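Local atomic coordinates of cyanophycinase-like exopeptidase (actinobacterium SCGC AAA027-L06, PDB entry 6NQC), a protein that probably hydrolyses short peptides as a serine exopeptidase of peptidase family S51, the family of cyanophycinase. Residues K55-Q60 with K112-I117; I61-G66 with L94-R99; E100-P105 with I132-W137; I117-G122 with G148-C153. One frame throughout, in Å; residues are numbered along the deposited sequence.

Overall arrangement
Strand 57-61 opens contact 1, which closes when the chain returns in strand 116-119 beside it. Contact 2 is nested inside that long loop. It joins the loops that follow strands 57-61 and 90-93. Contact 3 opens just after contact 2 closes and crosses contact 1: it ties the turn before helix 105-110 to the start of helix 135-145. R99 of contact 2 reaches I132 of contact 3. Contact 4 starts at I117, shared with contact 1, crosses contact 3, and pairs strand 116-119 with strand 149-153. Contacts 1 and 4 thus join three neighbouring strands in the parallel part of the central sheet, while contacts 2 and 3 fasten its flanking loops and helices.

Contact 1: K55-Q60 with K112-I117; sequences KPIFLQ and KDAALI
The F58 ring is sandwiched between two groups. L116 CD2 lies over one face, 3.9 Å from the ring centroid and 28° off the ring normal, as a CH-pi contact. The amide NE2 of Q60 lies over the centre of the opposite face and is held there by G80 O. F58 and L116 run side by side, and CE1 is the ring atom nearest to L116 CD2, at 3.5 Å. Helix 39-51 touches both residues. The other flat group, the D113 carboxylate, takes the backbone N of K55 on the syn side of OD1 at 2.7 Å, with the donor 34° out of its plane. The K55 side chain crosses D113 at about a right angle. On the side of L59, A114 CB, just before strand 116-119, touches both I57 CD1 (3.6 Å) and L59 CD1 (3.8 Å). Parallel pairing follows: L116 N binds I57 O, and L59 N binds L116 O at 2.8 Å. K55 O accepts twice, from A115 N and, across the inverse gamma turn at P56, from I57 N. D113 OD1 thus grips backbone, while K55 NZ, 5.0 Å from D113 OD2, makes no salt bridge and probably at most a loose attraction.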
loop_
_atom_site.group_PDB
_atom_site.type_symbol
_atom_site.label_atom_id
_atom_site.label_comp_id
_atom_site.label_asym_id
_atom_site.label_seq_id
_atom_site.Cartn_x
_atom_site.Cartn_y
_atom_site.Cartn_z
ATOM N N LYS A 55 4.894 2.352 -18.455
ATOM C CA LYS A 55 6.310 2.050 -18.480
ATOM C C LYS A 55 6.629 0.931 -17.497
ATOM O O LYS A 55 6.139 0.943 -16.352
ATOM C CB LYS A 55 7.148 3.270 -18.098
ATOM C CG LYS A 55 7.250 4.357 -19.156
ATOM C CD LYS A 55 8.271 5.406 -18.703
ATOM C CE LYS A 55 7.950 6.801 -19.246
ATOM N NZ LYS A 55 9.198 7.628 -19.424
ATOM N N PRO A 56 7.502 0.013 -17.851
ATOM C CA PRO A 56 7.800 -1.132 -16.955
ATOM C C PRO A 56 8.752 -0.777 -15.813
ATOM O O PRO A 56 9.809 -1.332 -15.638
ATOM C CB PRO A 56 8.443 -2.129 -17.938
ATOM C CG PRO A 56 9.217 -1.232 -18.902
ATOM C CD PRO A 56 8.293 -0.029 -19.103
ATOM N N ILE A 57 8.333 0.195 -14.986
ATOM C CA ILE A 57 9.158 0.593 -13.843
ATOM C C ILE A 57 8.474 0.192 -12.529
ATOM O O ILE A 57 7.247 0.135 -12.435
ATOM C CB ILE A 57 9.489 2.108 -13.822
ATOM C CG1 ILE A 57 8.213 2.929 -13.936
ATOM C CG2 ILE A 57 10.488 2.476 -14.938
ATOM C CD1 ILE A 57 8.402 4.338 -13.447
ATOM N N PHE A 58 9.309 -0.092 -11.527
ATOM C CA PHE A 58 8.950 -0.410 -10.142
ATOM C C PHE A 58 9.289 0.835 -9.333
ATOM O O PHE A 58 10.425 1.034 -8.898
ATOM C CB PHE A 58 9.751 -1.622 -9.678
ATOM C CG PHE A 58 9.311 -2.232 -8.391
ATOM C CD1 PHE A 58 8.441 -1.583 -7.510
ATOM C CD2 PHE A 58 9.781 -3.484 -8.050
ATOM C CE1 PHE A 58 8.081 -2.194 -6.316
ATOM C CE2 PHE A 58 9.410 -4.089 -6.863
ATOM C CZ PHE A 58 8.561 -3.442 -5.998
ATOM N N LEU A 59 8.298 1.707 -9.168
ATOM C CA LEU A 59 8.491 2.992 -8.524
ATOM C C LEU A 59 8.243 2.813 -7.025
ATOM O O LEU A 59 7.211 2.271 -6.620
ATOM C CB LEU A 59 7.542 4.021 -9.147
ATOM C CG LEU A 59 7.928 5.483 -9.068
ATOM C CD1 LEU A 59 7.224 6.323 -10.130
ATOM C CD2 LEU A 59 7.541 5.973 -7.674
ATOM N N GLN A 60 9.209 3.205 -6.216
ATOM C CA GLN A 60 9.231 2.881 -4.789
ATOM C C GLN A 60 9.230 4.167 -3.982
ATOM O O GLN A 60 10.043 5.061 -4.222
ATOM C CB GLN A 60 10.444 2.021 -4.456
ATOM C CG GLN A 60 10.399 0.727 -5.205
ATOM C CD GLN A 60 11.693 -0.041 -5.158
ATOM O OE1 GLN A 60 12.684 0.420 -4.585
ATOM N NE2 GLN A 60 11.676 -1.246 -5.731
ATOM N N LYS A 112 3.432 9.499 -13.017
ATOM C CA LYS A 112 2.285 9.534 -13.899
ATOM C C LYS A 112 2.348 8.479 -14.991
ATOM O O LYS A 112 1.347 8.270 -15.683
ATOM C CB LYS A 112 2.139 10.928 -14.536
ATOM C CG LYS A 112 1.685 11.981 -13.534
ATOM C CD LYS A 112 1.234 13.254 -14.207
ATOM C CE LYS A 112 1.938 14.462 -13.604
ATOM N NZ LYS A 112 1.020 15.631 -13.408
ATOM N N ASP A 113 3.482 7.796 -15.145
ATOM C CA ASP A 113 3.553 6.623 -16.047
ATOM C C ASP A 113 4.426 5.532 -15.415
ATOM O O ASP A 113 5.609 5.382 -15.729
ATOM C CB ASP A 113 4.077 7.056 -17.421
ATOM C CG ASP A 113 4.046 5.946 -18.445
ATOM O OD1 ASP A 113 3.731 4.790 -18.079
ATOM O OD2 ASP A 113 4.354 6.254 -19.612
ATOM N N ALA A 114 3.826 4.739 -14.528
ATOM C CA ALA A 114 4.567 3.724 -13.787
ATOM C C ALA A 114 3.741 2.451 -13.722
ATOM O O ALA A 114 2.572 2.495 -13.336
ATOM C CB ALA A 114 4.942 4.244 -12.388
ATOM N N ALA A 115 4.349 1.314 -14.087
ATOM C CA ALA A 115 3.619 0.053 -14.004
ATOM C C ALA A 115 3.241 -0.297 -12.559
ATOM O O ALA A 115 2.162 -0.865 -12.303
ATOM C CB ALA A 115 4.421 -1.094 -14.588
ATOM N N LEU A 116 4.120 0.007 -11.619
ATOM C CA LEU A 116 3.808 -0.186 -10.203
ATOM C C LEU A 116 4.340 0.974 -9.376
ATOM O O LEU A 116 5.489 1.409 -9.532
ATOM C CB LEU A 116 4.405 -1.521 -9.697
ATOM C CG LEU A 116 4.438 -1.821 -8.202
ATOM C CD1 LEU A 116 3.042 -1.864 -7.577
ATOM C CD2 LEU A 116 5.137 -3.117 -7.912
ATOM N N ILE A 117 3.494 1.459 -8.468
ATOM C CA ILE A 117 3.895 2.417 -7.446
ATOM C C ILE A 117 3.671 1.733 -6.110
ATOM O O ILE A 117 2.589 1.173 -5.884
ATOM C CB ILE A 117 3.108 3.729 -7.574
ATOM C CG1 ILE A 117 3.396 4.362 -8.932
ATOM C CG2 ILE A 117 3.448 4.667 -6.465
ATOM C CD1 ILE A 117 2.450 5.527 -9.230
#

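Contact 2: I61-G66 with L94-R99; sequences IPTAAG and LPVLKR
L97 and L94 lose the most surface here, followed by T63, and each meets the opposite segment in its own way. L97 lies against G66 and P62. Its CB is 4.1 Å from G66 CA, and its CD2 comes only to 4.5 Å from P62 CG. With no side chain in between, G66 also brings its CA close to L97 O, a carbonyl that is hydrogen-bonded to Y126 OH of helix 124-131. L94 points at the other segment: its CB meets I61 CG1 at 4.3 Å, and its carbonyl O comes up to P62 CD at 3.0 Å. The same L94 O accepts from V96 N across the inverse gamma turn centred on P95. T63 makes the one hydrogen bond between the segments. Its OG1 donates to V96 O at 2.7 Å, arriving 17° from the carbonyl plane. The T63 hydroxyl is set anti to its own carbonyl carbon (chi1 -50°), which turns it toward V96 and leaves CG2 anti to the backbone N. The V96 side chain packs on F107 and L136. The two loops follow neighbouring parallel strands, 57-61 and 90-93. Three backbone carbonyls of the second loop, those of L94, V96 and L97, all have a donor: V96 N, T63 OG1 and Y126 OH. Thus one threonine hydroxyl supplies the hydrogen bond in a meeting otherwise of van der Waals contacts, several to backbone carbonyls.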
loop_
_atom_site.group_PDB
_atom_site.type_symbol
_atom_site.label_atom_id
_atom_site.label_comp_id
_atom_site.label_asym_id
_atom_site.label_seq_id
_atom_site.Cartn_x
_atom_site.Cartn_y
_atom_site.Cartn_z
ATOM N N ILE A 61 8.265 4.285 -3.081
ATOM C CA ILE A 61 8.057 5.519 -2.328
ATOM C C ILE A 61 8.201 5.208 -0.844
ATOM O O ILE A 61 7.381 4.470 -0.247
ATOM C CB ILE A 61 6.698 6.155 -2.663
ATOM C CG1 ILE A 61 6.656 6.503 -4.152
ATOM C CG2 ILE A 61 6.497 7.367 -1.815
ATOM C CD1 ILE A 61 5.406 7.145 -4.606
ATOM N N PRO A 62 9.263 5.727 -0.214
ATOM C CA PRO A 62 9.577 5.341 1.158
ATOM C C PRO A 62 9.184 6.401 2.165
ATOM O O PRO A 62 9.697 6.407 3.280
ATOM C CB PRO A 62 11.105 5.192 1.099
ATOM C CG PRO A 62 11.467 6.387 0.257
ATOM C CD PRO A 62 10.380 6.493 -0.813
ATOM N N THR A 63 8.288 7.291 1.788
ATOM C CA THR A 63 7.960 8.424 2.632
ATOM C C THR A 63 7.517 8.052 4.029
ATOM O O THR A 63 7.715 8.836 4.962
ATOM C CB THR A 63 6.835 9.237 1.945
ATOM O OG1 THR A 63 7.235 9.482 0.597
ATOM C CG2 THR A 63 6.570 10.547 2.670
ATOM N N ALA A 64 6.885 6.877 4.214
ATOM C CA ALA A 64 6.543 6.422 5.554
ATOM C C ALA A 64 7.767 6.395 6.458
ATOM O O ALA A 64 7.610 6.515 7.670
ATOM C CB ALA A 64 5.889 5.037 5.520
ATOM N N ALA A 65 8.971 6.256 5.889
ATOM C CA ALA A 65 10.193 6.191 6.663
ATOM C C ALA A 65 10.959 7.500 6.633
ATOM O O ALA A 65 12.137 7.517 7.000
ATOM C CB ALA A 65 11.063 5.044 6.155
ATOM N N GLY A 66 10.314 8.590 6.181
ATOM C CA GLY A 66 10.981 9.865 5.942
ATOM C C GLY A 66 11.584 10.540 7.161
ATOM O O GLY A 66 12.387 11.458 7.002
ATOM N N LEU A 94 11.976 7.151 -5.161
ATOM C CA LEU A 94 11.561 8.562 -5.078
ATOM C C LEU A 94 11.829 9.031 -3.668
ATOM O O LEU A 94 11.034 8.736 -2.760
ATOM C CB LEU A 94 10.079 8.728 -5.390
ATOM C CG LEU A 94 9.728 9.406 -6.703
ATOM C CD1 LEU A 94 10.307 8.561 -7.813
ATOM C CD2 LEU A 94 8.244 9.551 -6.864
ATOM N N PRO A 95 12.939 9.730 -3.419
ATOM C CA PRO A 95 13.281 10.073 -1.999
ATOM C C PRO A 95 12.437 11.238 -1.482
ATOM O O PRO A 95 12.907 12.315 -1.286
ATOM C CB PRO A 95 14.761 10.446 -2.130
ATOM C CG PRO A 95 14.940 10.944 -3.547
ATOM C CD PRO A 95 13.990 10.135 -4.379
ATOM N N VAL A 96 11.131 10.991 -1.355
ATOM C CA VAL A 96 10.198 12.013 -0.884
ATOM C C VAL A 96 10.113 11.839 0.627
ATOM O O VAL A 96 9.430 10.947 1.126
ATOM C CB VAL A 96 8.832 11.906 -1.554
ATOM C CG1 VAL A 96 7.824 12.827 -0.905
ATOM C CG2 VAL A 96 8.964 12.237 -3.032
ATOM N N LEU A 97 10.845 12.674 1.361
ATOM C CA LEU A 97 10.988 12.451 2.790
ATOM C C LEU A 97 10.253 13.471 3.637
ATOM O O LEU A 97 10.013 13.209 4.822
ATOM C CB LEU A 97 12.465 12.449 3.172
ATOM C CG LEU A 97 13.375 11.572 2.322
ATOM C CD1 LEU A 97 14.788 11.574 2.896
ATOM C CD2 LEU A 97 12.867 10.146 2.199
ATOM N N LYS A 98 9.903 14.614 3.065
ATOM C CA LYS A 98 9.115 15.637 3.740
ATOM C C LYS A 98 8.187 16.236 2.693
ATOM O O LYS A 98 8.375 16.054 1.493
ATOM C CB LYS A 98 10.017 16.702 4.400
ATOM C CG LYS A 98 10.946 17.425 3.430
ATOM C CD LYS A 98 11.994 18.287 4.156
ATOM C CE LYS A 98 12.734 19.200 3.162
ATOM N NZ LYS A 98 13.471 18.424 2.112
ATOM N N ARG A 99 7.213 17.008 3.160
ATOM C CA ARG A 99 6.110 17.419 2.311
ATOM C C ARG A 99 6.576 18.319 1.171
ATOM O O ARG A 99 6.028 18.245 0.064
ATOM C CB ARG A 99 5.048 18.094 3.189
ATOM C CG ARG A 99 3.815 18.461 2.445
ATOM C CD ARG A 99 2.660 18.822 3.366
ATOM N NE ARG A 99 1.529 19.272 2.557
ATOM C CZ ARG A 99 0.508 18.508 2.204
ATOM N NH1 ARG A 99 0.449 17.245 2.604
ATOM N NH2 ARG A 99 -0.458 19.014 1.448
#

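Contact 3: E100-P105 with I132-W137; sequences EDADNP and INTPLW
A102 meets T134, P135 and L136 in a turn-to-helix contact: the 3-10 segment 100-103 lies against the N-terminal end of helix 135-145, at the periphery of the alpha/beta fold. T134 is the N-cap of that helix. Its OG1 accepts from W137 N at 3.1 Å, the capping bond, and is also hydrogen-bonded to L131 O. The T134 hydroxyl stands between the backbone N and the carbonyl carbon (chi1 60°), turned back over the first turn to reach W137 N. The turn supplies a second acceptor from outside the helix. A102 O takes L136 N at 3.2 Å, in the carbonyl plane, with an N-H...O angle of 138°, so the bond is somewhat bent. Two amides of the first helical turn are thus satisfied, one by the cap and one by A102. The methyl of A102 points at the helix and fits beside it. CB is 3.8 Å from T134 CB and 4.0 Å from L136 CB, and L131 of the preceding helix touches it as well. L136 continues inward onto F107 and V108, which binds helix 135-145 to helix 105-110. The D103 carboxylate lies beside the same helix end, where its negative charge would probably suit the helix dipole, though the contact is van der Waals. Its side chain crosses the proline ring at a slant, bringing D103 OD1 to 3.2 Å from P135 CD.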
loop_
_atom_site.group_PDB
_atom_site.type_symbol
_atom_site.label_atom_id
_atom_site.label_comp_id
_atom_site.label_asym_id
_atom_site.label_seq_id
_atom_site.Cartn_x
_atom_site.Cartn_y
_atom_site.Cartn_z
ATOM N N GLU A 100 7.600 19.144 1.399
ATOM C CA GLU A 100 8.128 19.965 0.322
ATOM C C GLU A 100 8.559 19.116 -0.869
ATOM O O GLU A 100 8.386 19.528 -2.023
ATOM C CB GLU A 100 9.310 20.791 0.835
ATOM C CG GLU A 100 9.047 21.562 2.142
ATOM C CD GLU A 100 9.110 20.681 3.411
ATOM O OE1 GLU A 100 10.198 20.526 3.968
ATOM O OE2 GLU A 100 8.063 20.143 3.848
ATOM N N ASP A 101 9.086 17.913 -0.624
ATOM C CA ASP A 101 9.538 17.075 -1.726
ATOM C C ASP A 101 8.389 16.577 -2.597
ATOM O O ASP A 101 8.623 16.179 -3.727
ATOM C CB ASP A 101 10.312 15.865 -1.182
ATOM C CG ASP A 101 11.481 16.259 -0.309
ATOM O OD1 ASP A 101 11.988 17.386 -0.473
ATOM O OD2 ASP A 101 11.845 15.454 0.585
ATOM N N ALA A 102 7.156 16.568 -2.085
ATOM C CA ALA A 102 6.015 16.116 -2.862
ATOM C C ALA A 102 5.556 17.144 -3.877
ATOM O O ALA A 102 4.553 16.920 -4.542
ATOM C CB ALA A 102 4.879 15.716 -1.916
ATOM N N ASP A 103 6.271 18.265 -4.016
ATOM C CA ASP A 103 5.999 19.262 -5.050
ATOM C C ASP A 103 7.024 19.209 -6.180
ATOM O O ASP A 103 6.831 19.871 -7.195
ATOM C CB ASP A 103 6.003 20.691 -4.464
ATOM C CG ASP A 103 4.947 20.908 -3.378
ATOM O OD1 ASP A 103 3.822 20.381 -3.493
ATOM O OD2 ASP A 103 5.243 21.644 -2.410
ATOM N N ASN A 104 8.127 18.451 -6.015
ATOM C CA ASN A 104 9.137 18.262 -7.053
ATOM C C ASN A 104 8.516 17.845 -8.377
ATOM O O ASN A 104 8.082 16.698 -8.529
ATOM C CB ASN A 104 10.136 17.200 -6.566
ATOM C CG ASN A 104 11.356 17.091 -7.443
ATOM O OD1 ASN A 104 11.269 17.135 -8.663
ATOM N ND2 ASN A 104 12.507 16.933 -6.813
ATOM N N PRO A 105 8.501 18.728 -9.374
ATOM C CA PRO A 105 7.843 18.385 -10.656
ATOM C C PRO A 105 8.487 17.223 -11.396
ATOM O O PRO A 105 7.823 16.610 -12.238
ATOM C CB PRO A 105 7.959 19.678 -11.488
ATOM C CG PRO A 105 8.364 20.754 -10.509
ATOM C CD PRO A 105 9.144 20.059 -9.423
ATOM N N ILE A 132 -0.729 13.780 1.667
ATOM C CA ILE A 132 -2.156 14.011 1.410
ATOM C C ILE A 132 -2.316 15.325 0.662
ATOM O O ILE A 132 -1.704 16.341 1.021
ATOM C CB ILE A 132 -2.953 14.009 2.721
ATOM C CG1 ILE A 132 -4.440 14.006 2.440
ATOM C CG2 ILE A 132 -2.538 15.211 3.572
ATOM C CD1 ILE A 132 -5.311 13.739 3.699
ATOM N N ASN A 133 -3.146 15.316 -0.379
ATOM C CA ASN A 133 -3.471 16.530 -1.125
ATOM C C ASN A 133 -2.226 17.223 -1.666
ATOM O O ASN A 133 -2.129 18.457 -1.676
ATOM C CB ASN A 133 -4.279 17.511 -0.274
ATOM C CG ASN A 133 -5.537 16.912 0.246
ATOM O OD1 ASN A 133 -6.104 16.000 -0.370
ATOM N ND2 ASN A 133 -5.996 17.401 1.374
ATOM N N THR A 134 -1.278 16.427 -2.181
ATOM C CA THR A 134 -0.107 17.000 -2.801
ATOM C C THR A 134 -0.150 16.729 -4.301
ATOM O O THR A 134 -0.816 15.792 -4.764
ATOM C CB THR A 134 1.202 16.414 -2.265
ATOM O OG1 THR A 134 1.184 14.999 -2.518
ATOM C CG2 THR A 134 1.406 16.679 -0.804
ATOM N N PRO A 135 0.617 17.473 -5.087
ATOM C CA PRO A 135 0.674 17.158 -6.515
ATOM C C PRO A 135 1.201 15.756 -6.759
ATOM O O PRO A 135 0.736 15.078 -7.673
ATOM C CB PRO A 135 1.598 18.249 -7.082
ATOM C CG PRO A 135 2.185 18.961 -5.945
ATOM C CD PRO A 135 1.341 18.724 -4.743
ATOM N N LEU A 136 2.131 15.277 -5.936
ATOM C CA LEU A 136 2.658 13.917 -6.123
ATOM C C LEU A 136 1.561 12.874 -5.926
ATOM O O LEU A 136 1.434 11.923 -6.713
ATOM C CB LEU A 136 3.814 13.676 -5.149
ATOM C CG LEU A 136 4.475 12.307 -5.332
ATOM C CD1 LEU A 136 5.408 12.365 -6.517
ATOM C CD2 LEU A 136 5.199 11.885 -4.090
ATOM N N TRP A 137 0.759 13.032 -4.885
ATOM C CA TRP A 137 -0.339 12.093 -4.673
ATOM C C TRP A 137 -1.327 12.140 -5.845
ATOM O O TRP A 137 -1.805 11.110 -6.305
ATOM C CB TRP A 137 -1.070 12.387 -3.340
ATOM C CG TRP A 137 -2.344 11.661 -3.384
ATOM C CD1 TRP A 137 -3.590 12.180 -3.568
ATOM C CD2 TRP A 137 -2.497 10.240 -3.353
ATOM N NE1 TRP A 137 -4.509 11.162 -3.669
ATOM C CE2 TRP A 137 -3.871 9.964 -3.520
ATOM C CE3 TRP A 137 -1.607 9.177 -3.228
ATOM C CZ2 TRP A 137 -4.371 8.668 -3.558
ATOM C CZ3 TRP A 137 -2.109 7.894 -3.252
ATOM C CH2 TRP A 137 -3.475 7.652 -3.410
#

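Contact 4: I117-G122 with G148-C153; sequences IYFSGG and GSLAGC
I117-F119 and L150-G152 pair as parallel strands whose short axes approach to 4.6 Å at 13°, joined by four hydrogen bonds. I117 N binds S149 O, A151 N binds I117 O, F119 N binds A151 O at 2.9 Å, and C153 N binds F119 O at 3.0 Å. The side chains sort to two faces. On one, L150 CD1 lies between I117 CB and F119 CE2, at 3.9 Å from each. L150 CG is anti to the backbone N (chi1 177°), which carries CD1 across toward the neighbouring strand. Helix 135-145 covers this face through I140, which touches I117 and L150. G152 has no side chain here and pairs directly with F119. On the other face, the Y118 ring reaches along its partner strand. Its CD2 is 3.8 Å from A151 CB, and its OH comes to 3.3 Å from C153 CB. Helix 39-51 lies over this face, with L45 on A151 and E42 on Y118, while S149 OG is bound by L45 O. Beyond the pairing, G121 CA passes C153 O at 3.6 Å, and G121 N is hydrogen-bonded to E33 OE2. These segments lie in the parallel part of the mixed central sheet of the alpha/beta fold. Strand 149-153 runs straight into a GxSxG sequence that begins at G152, consistent with a nucleophile elbow. S154 is probably the nucleophile, as in serine peptidases of family S51, and H189 and E219 are placed as a possible Ser-His-Glu triad.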
loop_
_atom_site.group_PDB
_atom_site.type_symbol
_atom_site.label_atom_id
_atom_site.label_comp_id
_atom_site.label_asym_id
_atom_site.label_seq_id
_atom_site.Cartn_x
_atom_site.Cartn_y
_atom_site.Cartn_z
ATOM N N ILE A 117 3.494 1.459 -8.468
ATOM C CA ILE A 117 3.895 2.417 -7.446
ATOM C C ILE A 117 3.671 1.733 -6.110
ATOM O O ILE A 117 2.589 1.173 -5.884
ATOM C CB ILE A 117 3.108 3.729 -7.574
ATOM C CG1 ILE A 117 3.396 4.362 -8.932
ATOM C CG2 ILE A 117 3.448 4.667 -6.465
ATOM C CD1 ILE A 117 2.450 5.527 -9.230
ATOM N N TYR A 118 4.712 1.690 -5.263
ATOM C CA TYR A 118 4.720 0.932 -4.010
ATOM C C TYR A 118 5.023 1.858 -2.837
ATOM O O TYR A 118 6.044 2.542 -2.848
ATOM C CB TYR A 118 5.775 -0.189 -4.084
ATOM C CG TYR A 118 5.500 -1.348 -3.178
ATOM C CD1 TYR A 118 5.734 -1.242 -1.798
ATOM C CD2 TYR A 118 4.973 -2.544 -3.667
ATOM C CE1 TYR A 118 5.479 -2.295 -0.959
ATOM C CE2 TYR A 118 4.696 -3.592 -2.812
ATOM C CZ TYR A 118 4.964 -3.450 -1.448
ATOM O OH TYR A 118 4.715 -4.467 -0.552
ATOM N N PHE A 119 4.116 1.904 -1.836
ATOM C CA PHE A 119 4.406 2.571 -0.568
ATOM C C PHE A 119 4.984 1.542 0.399
ATOM O O PHE A 119 4.283 0.616 0.807
ATOM C CB PHE A 119 3.151 3.194 0.058
ATOM C CG PHE A 119 2.565 4.312 -0.733
ATOM C CD1 PHE A 119 3.281 5.474 -0.951
ATOM C CD2 PHE A 119 1.282 4.217 -1.234
ATOM C CE1 PHE A 119 2.725 6.530 -1.681
ATOM C CE2 PHE A 119 0.726 5.249 -1.975
ATOM C CZ PHE A 119 1.455 6.416 -2.209
ATOM N N SER A 120 6.248 1.696 0.791
ATOM C CA SER A 120 6.813 0.802 1.794
ATOM C C SER A 120 6.460 1.290 3.205
ATOM O O SER A 120 5.803 2.326 3.401
ATOM C CB SER A 120 8.319 0.656 1.612
ATOM O OG SER A 120 8.947 1.916 1.483
ATOM N N GLY A 121 6.874 0.495 4.189
ATOM C CA GLY A 121 6.435 0.659 5.561
ATOM C C GLY A 121 7.166 1.783 6.316
ATOM O O GLY A 121 8.124 2.394 5.841
ATOM N N GLY A 122 6.655 2.051 7.509
ATOM C CA GLY A 122 7.125 3.098 8.374
ATOM C C GLY A 122 5.992 3.635 9.241
ATOM O O GLY A 122 5.256 2.883 9.875
ATOM N N GLY A 148 -2.047 1.825 -13.869
ATOM C CA GLY A 148 -0.862 1.447 -13.133
ATOM C C GLY A 148 -1.211 0.790 -11.805
ATOM O O GLY A 148 -2.173 1.171 -11.132
ATOM N N SER A 149 -0.441 -0.244 -11.459
ATOM C CA SER A 149 -0.642 -0.930 -10.193
ATOM C C SER A 149 -0.190 -0.039 -9.029
ATOM O O SER A 149 0.767 0.731 -9.123
ATOM C CB SER A 149 0.142 -2.241 -10.159
ATOM O OG SER A 149 -0.444 -3.161 -11.053
ATOM N N LEU A 150 -0.882 -0.183 -7.899
ATOM C CA LEU A 150 -0.571 0.553 -6.684
ATOM C C LEU A 150 -0.683 -0.402 -5.502
ATOM O O LEU A 150 -1.655 -1.168 -5.402
ATOM C CB LEU A 150 -1.522 1.739 -6.499
ATOM C CG LEU A 150 -1.389 2.602 -5.241
ATOM C CD1 LEU A 150 -0.074 3.354 -5.324
ATOM C CD2 LEU A 150 -2.504 3.617 -5.178
ATOM N N ALA A 151 0.333 -0.379 -4.633
ATOM C CA ALA A 151 0.386 -1.261 -3.482
ATOM C C ALA A 151 0.961 -0.503 -2.301
ATOM O O ALA A 151 1.717 0.458 -2.463
ATOM C CB ALA A 151 1.219 -2.533 -3.793
ATOM N N GLY A 152 0.575 -0.937 -1.116
ATOM C CA GLY A 152 1.136 -0.428 0.111
ATOM C C GLY A 152 1.304 -1.540 1.116
ATOM O O GLY A 152 0.462 -2.445 1.236
ATOM N N CYS A 153 2.433 -1.498 1.808
ATOM C CA CYS A 153 2.804 -2.515 2.778
ATOM C C CYS A 153 2.828 -1.902 4.174
ATOM O O CYS A 153 3.427 -0.838 4.378
ATOM C CB CYS A 153 4.155 -3.111 2.419
ATOM S SG CYS A 153 4.748 -4.282 3.603
#